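Local atomic coordinates of transcriptional activator, putative (Pyrococcus furiosus, PDB entry 1RTW), a protein that is of unknown function but belongs to the all-helical TENA/THI-4/PQQC family. Residues Phe22-Glu25 with Met26-Thr30; Val190-Glu193 with Val194-Glu198. One frame throughout, in Å; residues are numbered along the deposited sequence.

Contact 1 (Phe22-Glu25 with Met26-Thr30); sequences FLIE and MAENT
Met26, Ala27 and Glu28 give their backbone N-H groups to the carbonyls of Phe22, Leu23 and Ile24, each four residues back, as the last turns of helix 21-28 run into Asn29 and Thr30. The shortest of these bonds joins Glu28 N to Ile24 O at 2.9 Å. Asn29 has positive phi (63°). Thr30 N then turns back to Glu25 O at 3.0 Å, a weak and bent bond. Together with the weak bond from Asn29 N to Met26 O, this resembles a Schellman motif, though both of its bonds are weak.

The side chains of Phe22 and Met26, the latter a selenomethionine, lie side by side and point the same way. Phe22 CE1 meets Met26 CG at 3.7 Å. The selenium approaches the ring obliquely, with SE of Met26 4.8 Å from the centroid of the Phe22 ring, a Met-aromatic contact. The bend at chi2 of Met26 (-77°) brings SE alongside the Phe22 ring; the methyl CE beyond it turns away. Trp39 and Trp202 meet the same ring, and Met26 touches Trp136 of helix 118-142.

Ile24 and Glu28 also run alongside each other. The Ile24 branch methyl CG2 touches the Glu28 carboxylate, 3.5 Å from OE2. Glu25 and Thr30 cross at about a right angle, with Thr30 OG1 3.2 Å from Glu25 CB. A chi1 of 57° sets this hydroxyl between the backbone N and carbonyl carbon of Thr30, facing the Glu25 stem. Further out, Glu25 OE1 has a weak hydrogen bond with Tyr206 OH.

The chemistry is therefore divided. Phe22 and Met26 put an apolar, polarisable pair into the buried aromatic surroundings, while the carboxylates of Glu25 and Glu28 extend from more exposed positions.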
loop_
_atom_site.group_PDB
_atom_site.type_symbol
_atom_site.label_atom_id
_atom_site.label_comp_id
_atom_site.label_asym_id
_atom_site.label_seq_id
_atom_site.Cartn_x
_atom_site.Cartn_y
_atom_site.Cartn_z
ATOM N N PHE B 22 -16.098 -9.654 -30.810
ATOM C CA PHE B 22 -16.067 -10.878 -30.020
ATOM C C PHE B 22 -17.451 -11.327 -29.560
ATOM O O PHE B 22 -17.744 -12.525 -29.551
ATOM C CB PHE B 22 -15.143 -10.701 -28.812
ATOM C CG PHE B 22 -14.906 -11.965 -28.031
ATOM C CD1 PHE B 22 -15.709 -12.288 -26.943
ATOM C CD2 PHE B 22 -13.852 -12.813 -28.365
ATOM C CE1 PHE B 22 -15.465 -13.435 -26.197
ATOM C CE2 PHE B 22 -13.596 -13.968 -27.625
ATOM C CZ PHE B 22 -14.406 -14.279 -26.536
ATOM N N LEU B 23 -18.293 -10.370 -29.176
ATOM C CA LEU B 23 -19.642 -10.670 -28.706
ATOM C C LEU B 23 -20.570 -11.118 -29.829
ATOM O O LEU B 23 -21.447 -11.951 -29.611
ATOM C CB LEU B 23 -20.233 -9.470 -27.960
ATOM C CG LEU B 23 -19.399 -8.930 -26.785
ATOM C CD1 LEU B 23 -20.135 -7.800 -26.102
ATOM C CD2 LEU B 23 -19.086 -10.024 -25.779
ATOM N N ILE B 24 -20.378 -10.565 -31.025
ATOM C CA ILE B 24 -21.188 -10.934 -32.183
ATOM C C ILE B 24 -20.914 -12.389 -32.530
ATOM O O ILE B 24 -21.830 -13.150 -32.849
ATOM C CB ILE B 24 -20.827 -10.095 -33.426
ATOM C CG1 ILE B 24 -21.168 -8.626 -33.197
ATOM C CG2 ILE B 24 -21.550 -10.631 -34.656
ATOM C CD1 ILE B 24 -20.672 -7.714 -34.309
ATOM N N GLU B 25 -19.646 -12.771 -32.448
ATOM C CA GLU B 25 -19.252 -14.126 -32.779
ATOM C C GLU B 25 -19.707 -15.126 -31.737
ATOM O O GLU B 25 -20.046 -16.257 -32.072
ATOM C CB GLU B 25 -17.748 -14.196 -33.024
ATOM C CG GLU B 25 -17.317 -13.316 -34.187
ATOM C CD GLU B 25 -15.856 -13.457 -34.552
ATOM O OE1 GLU B 25 -15.106 -14.176 -33.862
ATOM O OE2 GLU B 25 -15.463 -12.834 -35.552
HETATM N N MSE B 26 -19.727 -14.704 -30.476
HETATM C CA MSE B 26 -20.200 -15.564 -29.397
HETATM C C MSE B 26 -21.694 -15.820 -29.627
HETATM O O MSE B 26 -22.165 -16.957 -29.524
HETATM C CB MSE B 26 -20.019 -14.877 -28.040
HETATM C CG MSE B 26 -18.594 -14.828 -27.512
HETATM SE SE MSE B 26 -17.963 -16.501 -26.768
HETATM C CE MSE B 26 -19.540 -17.029 -25.819
ATOM N N ALA B 27 -22.408 -14.751 -29.984
ATOM C CA ALA B 27 -23.852 -14.785 -30.224
ATOM C C ALA B 27 -24.277 -15.572 -31.458
ATOM O O ALA B 27 -25.325 -16.215 -31.449
ATOM C CB ALA B 27 -24.415 -13.366 -30.290
ATOM N N GLU B 28 -23.466 -15.520 -32.512
ATOM C CA GLU B 28 -23.761 -16.226 -33.751
ATOM C C GLU B 28 -23.012 -17.549 -33.834
ATOM O O GLU B 28 -23.158 -18.287 -34.806
ATOM C CB GLU B 28 -23.388 -15.355 -34.954
ATOM C CG GLU B 28 -24.158 -14.033 -35.038
ATOM C CD GLU B 28 -23.768 -13.177 -36.245
ATOM O OE1 GLU B 28 -22.956 -13.637 -37.079
ATOM O OE2 GLU B 28 -24.276 -12.037 -36.361
ATOM N N ASN B 29 -22.208 -17.836 -32.812
ATOM C CA ASN B 29 -21.398 -19.052 -32.742
ATOM C C ASN B 29 -20.342 -19.185 -33.826
ATOM O O ASN B 29 -19.827 -20.279 -34.081
ATOM C CB ASN B 29 -22.269 -20.302 -32.693
ATOM C CG ASN B 29 -22.431 -20.822 -31.291
ATOM O OD1 ASN B 29 -23.442 -20.562 -30.633
ATOM N ND2 ASN B 29 -21.417 -21.536 -30.805
ATOM N N THR B 30 -20.006 -18.049 -34.432
ATOM C CA THR B 30 -18.997 -17.979 -35.479
ATOM C C THR B 30 -17.608 -17.870 -34.851
ATOM O O THR B 30 -16.601 -17.811 -35.556
ATOM C CB THR B 30 -19.214 -16.740 -36.376
ATOM O OG1 THR B 30 -19.193 -15.558 -35.570
ATOM C CG2 THR B 30 -20.548 -16.820 -37.099
#

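Contact 2 (Val190-Glu193 with Val194-Glu198); sequences VFKE and VSKFE
Two turns in the middle of helix 181-201, a long helix of the TENA/THI-4/PQQC fold, bring Val190-Glu193 against Val194-Glu198. Regular i to i+4 backbone bonds join them, the shortest from Val194 N to Val190 O at 2.8 Å. Its N-H...O angle of 163° makes it nearly straight.

Phe191 O is held by two donors. Ser195 N reaches it at 2.9 Å, and Ser195 OG gives it a second hydrogen bond at 2.8 Å. The two come from opposite faces of the carbonyl plane. Ser195 OG lies beside its own backbone N (chi1 -71°), which folds the hydroxyl back over the preceding turn. The same oxygen sits obliquely to the Phe191 ring, 3.5 Å from CE1. It is also hydrogen-bonded to Trp14 NE1 of helix 11-15, so this buried hydroxyl is satisfied on both counts.

Val190 and Val194 meet at an oblique crossing through one methyl each, Val190 CG1 to Val194 CG2 at 4.0 Å. Glu193 CG comes to 4.1 Å from Phe197 CE2. The bend at chi2 (66°) then turns the carboxylate, whose plane stands perpendicular to the ring. OE2 of Glu193 is 4.4 Å from NZ of Lys196, beyond a salt bridge. The stronger partner of this carboxylate is Lys103 of the second subunit, which makes a salt bridge with OE1. Lys192 and Lys196 run side by side; Lys192 also has a weak, long ion pair with Glu189.

Val194 packs on Tyr105 and Cys127, and the Phe197 ring stacks on Tyr105. One side of the helix thus faces helices 100-115 and 118-142, while Glu193 reaches across the subunit interface. Such a mixed surface is typical of an amphipathic helix in an all-helical bundle.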
loop_
_atom_site.group_PDB
_atom_site.type_symbol
_atom_site.label_atom_id
_atom_site.label_comp_id
_atom_site.label_asym_id
_atom_site.label_seq_id
_atom_site.Cartn_x
_atom_site.Cartn_y
_atom_site.Cartn_z
ATOM N N VAL B 190 -11.358 7.956 -13.762
ATOM C CA VAL B 190 -11.041 6.547 -13.612
ATOM C C VAL B 190 -12.066 5.696 -14.358
ATOM O O VAL B 190 -11.692 4.745 -15.051
ATOM C CB VAL B 190 -10.920 6.140 -12.120
ATOM C CG1 VAL B 190 -10.838 4.637 -11.979
ATOM C CG2 VAL B 190 -9.664 6.755 -11.522
ATOM N N PHE B 191 -13.343 6.072 -14.267
ATOM C CA PHE B 191 -14.408 5.335 -14.954
ATOM C C PHE B 191 -14.161 5.338 -16.467
ATOM O O PHE B 191 -14.339 4.319 -17.145
ATOM C CB PHE B 191 -15.789 5.935 -14.636
ATOM C CG PHE B 191 -16.949 5.114 -15.163
ATOM C CD1 PHE B 191 -17.379 5.244 -16.487
ATOM C CD2 PHE B 191 -17.584 4.182 -14.344
ATOM C CE1 PHE B 191 -18.419 4.454 -16.986
ATOM C CE2 PHE B 191 -18.622 3.388 -14.830
ATOM C CZ PHE B 191 -19.042 3.523 -16.155
ATOM N N LYS B 192 -13.756 6.496 -16.984
ATOM C CA LYS B 192 -13.458 6.657 -18.402
ATOM C C LYS B 192 -12.301 5.751 -18.809
ATOM O O LYS B 192 -12.382 5.028 -19.803
ATOM C CB LYS B 192 -13.090 8.112 -18.701
ATOM C CG LYS B 192 -12.587 8.365 -20.117
ATOM C CD LYS B 192 -12.332 9.848 -20.362
ATOM C CE LYS B 192 -13.620 10.652 -20.233
ATOM N NZ LYS B 192 -13.377 12.118 -20.316
ATOM N N GLU B 193 -11.238 5.776 -18.013
ATOM C CA GLU B 193 -10.058 4.981 -18.293
ATOM C C GLU B 193 -10.367 3.485 -18.205
ATOM O O GLU B 193 -9.936 2.721 -19.069
ATOM C CB GLU B 193 -8.920 5.391 -17.345
ATOM C CG GLU B 193 -7.527 4.911 -17.744
ATOM C CD GLU B 193 -6.991 5.535 -19.037
ATOM O OE1 GLU B 193 -5.934 5.065 -19.520
ATOM O OE2 GLU B 193 -7.599 6.501 -19.564
ATOM N N VAL B 194 -11.145 3.071 -17.201
ATOM C CA VAL B 194 -11.487 1.655 -17.074
ATOM C C VAL B 194 -12.347 1.230 -18.269
ATOM O O VAL B 194 -12.217 0.106 -18.768
ATOM C CB VAL B 194 -12.190 1.321 -15.719
ATOM C CG1 VAL B 194 -12.641 -0.148 -15.685
ATOM C CG2 VAL B 194 -11.241 1.574 -14.569
ATOM N N SER B 195 -13.166 2.161 -18.760
ATOM C CA SER B 195 -14.034 1.916 -19.914
ATOM C C SER B 195 -13.214 1.585 -21.155
ATOM O O SER B 195 -13.536 0.652 -21.889
ATOM C CB SER B 195 -14.916 3.137 -20.193
ATOM O OG SER B 195 -15.910 3.288 -19.200
ATOM N N LYS B 196 -12.152 2.356 -21.379
ATOM C CA LYS B 196 -11.252 2.151 -22.514
ATOM C C LYS B 196 -10.564 0.788 -22.421
ATOM O O LYS B 196 -10.378 0.099 -23.424
ATOM C CB LYS B 196 -10.196 3.261 -22.556
ATOM C CG LYS B 196 -10.748 4.625 -22.934
ATOM C CD LYS B 196 -9.661 5.693 -22.950
ATOM C CE LYS B 196 -10.266 7.090 -23.200
ATOM N NZ LYS B 196 -9.247 8.191 -23.226
ATOM N N PHE B 197 -10.185 0.414 -21.203
ATOM C CA PHE B 197 -9.534 -0.861 -20.952
ATOM C C PHE B 197 -10.479 -2.013 -21.252
ATOM O O PHE B 197 -10.064 -3.016 -21.829
ATOM C CB PHE B 197 -9.032 -0.933 -19.511
ATOM C CG PHE B 197 -7.648 -0.380 -19.323
ATOM C CD1 PHE B 197 -6.587 -0.865 -20.079
ATOM C CD2 PHE B 197 -7.397 0.592 -18.371
ATOM C CE1 PHE B 197 -5.289 -0.389 -19.885
ATOM C CE2 PHE B 197 -6.109 1.073 -18.171
ATOM C CZ PHE B 197 -5.052 0.580 -18.929
ATOM N N GLU B 198 -11.747 -1.853 -20.879
ATOM C CA GLU B 198 -12.769 -2.871 -21.133
ATOM C C GLU B 198 -12.945 -3.067 -22.635
ATOM O O GLU B 198 -13.022 -4.192 -23.132
ATOM C CB GLU B 198 -14.114 -2.439 -20.534
ATOM C CG GLU B 198 -14.255 -2.704 -19.040
ATOM C CD GLU B 198 -14.263 -4.190 -18.710
ATOM O OE1 GLU B 198 -14.974 -4.946 -19.396
ATOM O OE2 GLU B 198 -13.555 -4.615 -17.776
#

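How the contacts relate
Contact 1 comes first along the chain, in helix 21-28 and the turn after it. Six helices, from 33-60 to 159-176, separate it from contact 2 in helix 181-201. Both contacts are local and close no long loop. They stand in series, neither nested nor crossed. Their centres are 23 Å apart, and their nearest atoms, about 9 Å apart, do not touch. Helix 118-142 is the common neighbour: contact 2 packs on Cys127 and Ala131, contact 1 further along on Ala135, Trp136, Trp138 and Val139. Trp202, just beyond helix 181-201, meets Phe22 and Leu23 and so brings the continuation of contact 2's helix to contact 1.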